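Local structure of adenylate isopentenyltransferase (Humulus lupulus, 3A8T) at residues A[177-182]-A[294-299]. The protein catalyses the transfer of an isopentenyl group from dimethylallyl diphosphate to AMP, ADP or ATP, a step of cytokinin biosynthesis. Residues are numbered along the deposited sequence; the frame is centred on the assembly and turned at random.
Sequences FLWVDV and WDLRRL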
ATOM      1  N   PHE A 177      17.829   0.948  -0.202  1.00 23.78           N
ATOM      2  CA  PHE A 177      16.577   0.648  -0.854  1.00 21.32           C
ATOM      3  C   PHE A 177      16.367  -0.831  -0.972  1.00 21.41           C
ATOM      4  O   PHE A 177      17.118  -1.482  -1.662  1.00 21.56           O
ATOM      5  CB  PHE A 177      16.580   1.183  -2.286  1.00 22.32           C
ATOM      6  CG  PHE A 177      16.723   2.660  -2.406  1.00 20.31           C
ATOM      7  CD1 PHE A 177      15.641   3.500  -2.182  1.00 20.84           C
ATOM      8  CD2 PHE A 177      17.942   3.225  -2.783  1.00 20.26           C
ATOM      9  CE1 PHE A 177      15.760   4.888  -2.330  1.00 19.84           C
ATOM     10  CE2 PHE A 177      18.081   4.614  -2.932  1.00 19.01           C
ATOM     11  CZ  PHE A 177      16.987   5.442  -2.703  1.00 21.10           C
ATOM     12  N   LEU A 178      15.368  -1.382  -0.307  1.00 21.84           N
ATOM     13  CA  LEU A 178      15.085  -2.797  -0.483  1.00 21.46           C
ATOM     14  C   LEU A 178      13.863  -2.790  -1.402  1.00 23.26           C
ATOM     15  O   LEU A 178      12.875  -2.105  -1.115  1.00 24.19           O
ATOM     16  CB  LEU A 178      14.719  -3.483   0.817  1.00 20.29           C
ATOM     17  CG  LEU A 178      15.798  -3.477   1.896  1.00 22.40           C
ATOM     18  CD1 LEU A 178      15.343  -4.220   3.143  1.00 19.23           C
ATOM     19  CD2 LEU A 178      17.037  -4.105   1.313  1.00 22.77           C
ATOM     20  N   TRP A 179      13.957  -3.512  -2.506  1.00 22.11           N
ATOM     21  CA  TRP A 179      12.865  -3.608  -3.452  1.00 24.16           C
ATOM     22  C   TRP A 179      12.384  -5.069  -3.453  1.00 24.46           C
ATOM     23  O   TRP A 179      13.135  -5.973  -3.831  1.00 23.92           O
ATOM     24  CB  TRP A 179      13.331  -3.160  -4.853  1.00 24.82           C
ATOM     25  CG  TRP A 179      12.435  -3.542  -5.992  1.00 26.11           C
ATOM     26  CD1 TRP A 179      11.069  -3.611  -5.986  1.00 28.60           C
ATOM     27  CD2 TRP A 179      12.834  -3.842  -7.331  1.00 27.06           C
ATOM     28  NE1 TRP A 179      10.599  -3.939  -7.240  1.00 27.41           N
ATOM     29  CE2 TRP A 179      11.660  -4.085  -8.079  1.00 25.86           C
ATOM     30  CE3 TRP A 179      14.075  -3.940  -7.973  1.00 28.40           C
ATOM     31  CZ2 TRP A 179      11.689  -4.414  -9.430  1.00 30.41           C
ATOM     32  CZ3 TRP A 179      14.105  -4.276  -9.324  1.00 28.97           C
ATOM     33  CH2 TRP A 179      12.924  -4.509 -10.040  1.00 29.93           C
ATOM     34  N   VAL A 180      11.146  -5.288  -2.981  1.00 24.38           N
ATOM     35  CA  VAL A 180      10.568  -6.626  -2.940  1.00 24.50           C
ATOM     36  C   VAL A 180       9.852  -6.855  -4.255  1.00 24.78           C
ATOM     37  O   VAL A 180       8.891  -6.186  -4.574  1.00 26.07           O
ATOM     38  CB  VAL A 180       9.575  -6.829  -1.724  1.00 24.17           C
ATOM     39  CG1 VAL A 180       9.106  -8.259  -1.663  1.00 23.02           C
ATOM     40  CG2 VAL A 180      10.286  -6.506  -0.426  1.00 24.09           C
ATOM     41  N   ASP A 181      10.351  -7.796  -5.031  1.00 25.15           N
ATOM     42  CA  ASP A 181       9.790  -8.060  -6.327  1.00 25.60           C
ATOM     43  C   ASP A 181       9.078  -9.426  -6.380  1.00 24.52           C
ATOM     44  O   ASP A 181       9.444 -10.392  -5.701  1.00 20.49           O
ATOM     45  CB  ASP A 181      10.943  -7.931  -7.340  1.00 29.00           C
ATOM     46  CG  ASP A 181      10.506  -8.096  -8.804  1.00 32.48           C
ATOM     47  OD1 ASP A 181       9.550  -7.411  -9.283  1.00 35.14           O
ATOM     48  OD2 ASP A 181      11.162  -8.907  -9.487  1.00 33.05           O
ATOM     49  N   VAL A 182       8.033  -9.474  -7.192  1.00 24.79           N
ATOM     50  CA  VAL A 182       7.245 -10.668  -7.379  1.00 23.99           C
ATOM     51  C   VAL A 182       6.960 -10.792  -8.879  1.00 26.92           C
ATOM     52  O   VAL A 182       6.704  -9.792  -9.543  1.00 29.12           O
ATOM     53  CB  VAL A 182       5.925 -10.521  -6.616  1.00 23.17           C
ATOM     54  CG1 VAL A 182       5.035 -11.721  -6.829  1.00 19.47           C
ATOM     55  CG2 VAL A 182       6.237 -10.362  -5.139  1.00 21.22           C
ATOM     56  N   TRP A 294      19.877   4.884  -8.738  1.00 45.98           N
ATOM     57  CA  TRP A 294      19.308   4.203  -7.578  1.00 43.36           C
ATOM     58  C   TRP A 294      19.635   2.720  -7.390  1.00 41.76           C
ATOM     59  O   TRP A 294      19.108   1.834  -8.061  1.00 41.63           O
ATOM     60  CB  TRP A 294      17.796   4.415  -7.559  1.00 43.30           C
ATOM     61  CG  TRP A 294      17.374   5.884  -7.430  1.00 42.82           C
ATOM     62  CD1 TRP A 294      17.858   6.929  -8.146  1.00 42.13           C
ATOM     63  CD2 TRP A 294      16.321   6.419  -6.609  1.00 41.18           C
ATOM     64  NE1 TRP A 294      17.172   8.073  -7.841  1.00 41.00           N
ATOM     65  CE2 TRP A 294      16.222   7.792  -6.900  1.00 41.47           C
ATOM     66  CE3 TRP A 294      15.444   5.870  -5.668  1.00 41.03           C
ATOM     67  CZ2 TRP A 294      15.276   8.632  -6.280  1.00 40.39           C
ATOM     68  CZ3 TRP A 294      14.492   6.714  -5.056  1.00 39.47           C
ATOM     69  CH2 TRP A 294      14.424   8.065  -5.368  1.00 39.48           C
ATOM     70  N   ASP A 295      20.506   2.466  -6.441  1.00 39.00           N
ATOM     71  CA  ASP A 295      20.923   1.120  -6.136  1.00 37.37           C
ATOM     72  C   ASP A 295      19.829   0.327  -5.386  1.00 35.05           C
ATOM     73  O   ASP A 295      19.758   0.296  -4.161  1.00 33.68           O
ATOM     74  CB  ASP A 295      22.230   1.185  -5.334  1.00 37.47           C
ATOM     75  CG  ASP A 295      22.735  -0.164  -4.966  1.00 39.63           C
ATOM     76  OD1 ASP A 295      22.360  -1.152  -5.649  1.00 40.06           O
ATOM     77  OD2 ASP A 295      23.509  -0.227  -3.989  1.00 41.61           O
ATOM     78  N   LEU A 296      18.976  -0.340  -6.134  1.00 32.80           N
ATOM     79  CA  LEU A 296      17.912  -1.081  -5.491  1.00 30.50           C
ATOM     80  C   LEU A 296      18.346  -2.489  -5.214  1.00 28.96           C
ATOM     81  O   LEU A 296      18.784  -3.179  -6.114  1.00 29.41           O
ATOM     82  CB  LEU A 296      16.694  -1.092  -6.399  1.00 32.18           C
ATOM     83  CG  LEU A 296      16.152   0.232  -6.912  1.00 32.37           C
ATOM     84  CD1 LEU A 296      15.122  -0.076  -7.989  1.00 32.88           C
ATOM     85  CD2 LEU A 296      15.599   1.047  -5.756  1.00 30.89           C
ATOM     86  N   ARG A 297      18.213  -2.936  -3.980  1.00 27.29           N
ATOM     87  CA  ARG A 297      18.614  -4.297  -3.636  1.00 25.68           C
ATOM     88  C   ARG A 297      17.353  -5.134  -3.820  1.00 23.89           C
ATOM     89  O   ARG A 297      16.429  -5.007  -3.052  1.00 24.06           O
ATOM     90  CB  ARG A 297      19.140  -4.327  -2.188  1.00 26.22           C
ATOM     91  CG  ARG A 297      20.221  -3.277  -1.872  1.00 24.61           C
ATOM     92  CD  ARG A 297      21.494  -3.478  -2.697  1.00 25.96           C
ATOM     93  NE  ARG A 297      22.158  -4.740  -2.375  1.00 27.29           N
ATOM     94  CZ  ARG A 297      23.085  -4.874  -1.433  1.00 26.90           C
ATOM     95  NH1 ARG A 297      23.490  -3.821  -0.731  1.00 25.89           N
ATOM     96  NH2 ARG A 297      23.544  -6.074  -1.137  1.00 26.74           N
ATOM     97  N   ARG A 298      17.307  -5.962  -4.853  1.00 23.22           N
ATOM     98  CA  ARG A 298      16.101  -6.728  -5.140  1.00 24.68           C
ATOM     99  C   ARG A 298      15.891  -7.994  -4.375  1.00 25.34           C
ATOM    100  O   ARG A 298      16.784  -8.843  -4.282  1.00 25.83           O
ATOM    101  CB  ARG A 298      15.998  -7.029  -6.639  1.00 28.84           C
ATOM    102  CG  ARG A 298      14.597  -7.516  -7.079  1.00 32.53           C
ATOM    103  CD  ARG A 298      14.347  -7.417  -8.608  1.00 36.24           C
ATOM    104  NE  ARG A 298      15.477  -7.885  -9.395  1.00 38.94           N
ATOM    105  CZ  ARG A 298      15.780  -9.162  -9.622  1.00 43.49           C
ATOM    106  NH1 ARG A 298      15.025 -10.145  -9.127  1.00 43.10           N
ATOM    107  NH2 ARG A 298      16.868  -9.458 -10.332  1.00 44.53           N
ATOM    108  N   LEU A 299      14.698  -8.128  -3.816  1.00 25.64           N
ATOM    109  CA  LEU A 299      14.366  -9.336  -3.051  1.00 26.79           C
ATOM    110  C   LEU A 299      13.300 -10.052  -3.849  1.00 25.74           C
ATOM    111  O   LEU A 299      12.299  -9.460  -4.202  1.00 25.94           O
ATOM    112  CB  LEU A 299      13.824  -8.992  -1.657  1.00 27.68           C
ATOM    113  CG  LEU A 299      14.775  -8.211  -0.748  1.00 31.52           C
ATOM    114  CD1 LEU A 299      14.008  -7.697   0.442  1.00 32.81           C
ATOM    115  CD2 LEU A 299      15.982  -9.054  -0.332  1.00 31.01           C
TER
HETATM  116  O   HOH W   1      20.230   0.891  -1.670  1.00 23.73           O
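Arg-298 lays its aliphatic chain along the Trp-179 indole, the two chains running side by side: CD sits over one ring face, 3.6 Å from the centroid of the six-membered ring and 25° off its normal, a CH-pi contact. Trp-179 CG stands anti to its own backbone N (chi1 164°), which brings the indole alongside Arg-298. Asp-181 CB lies above the same face, toward NE1 and CE2, whereas Arg-298 CD is by CZ3; Asp-181 OD2 stays 4.1 Å from Arg-298 NH1, too far for a salt bridge. Leu-296 divides its methyls, CD1 meeting Trp-179 CE3 at 4.0 Å and CD2 meeting Phe-177 CB at 3.6 Å. The Phe-177 ring and the Trp-294 six-membered ring, inclined by 27°, are displaced until little of one covers the other (centroids 4.9 Å apart; Phe-177 CZ to Trp-294 CE3 3.4 Å). Near-straight backbone bonds (Arg-297 N to Phe-177 O, Trp-179 N to Arg-297 O, Leu-299 N to Trp-179 O, Asp-181 N to Leu-299 O) establish the parallel pairing; a water links Phe-177 N to Asp-295 O. An alanine in place of Trp-179 would probably leave Arg-298 CD without its aromatic floor and open a gap beside Leu-296. The Trp-179 side chain lies about 4 Å from ATP-binding Gly-47. Strand 296-300 edges the P-loop-type parallel sheet next to strand 174-181, with helix 257-289 against Trp-179 and Leu-296, and helix 315-338 against Leu-178 and Leu-299.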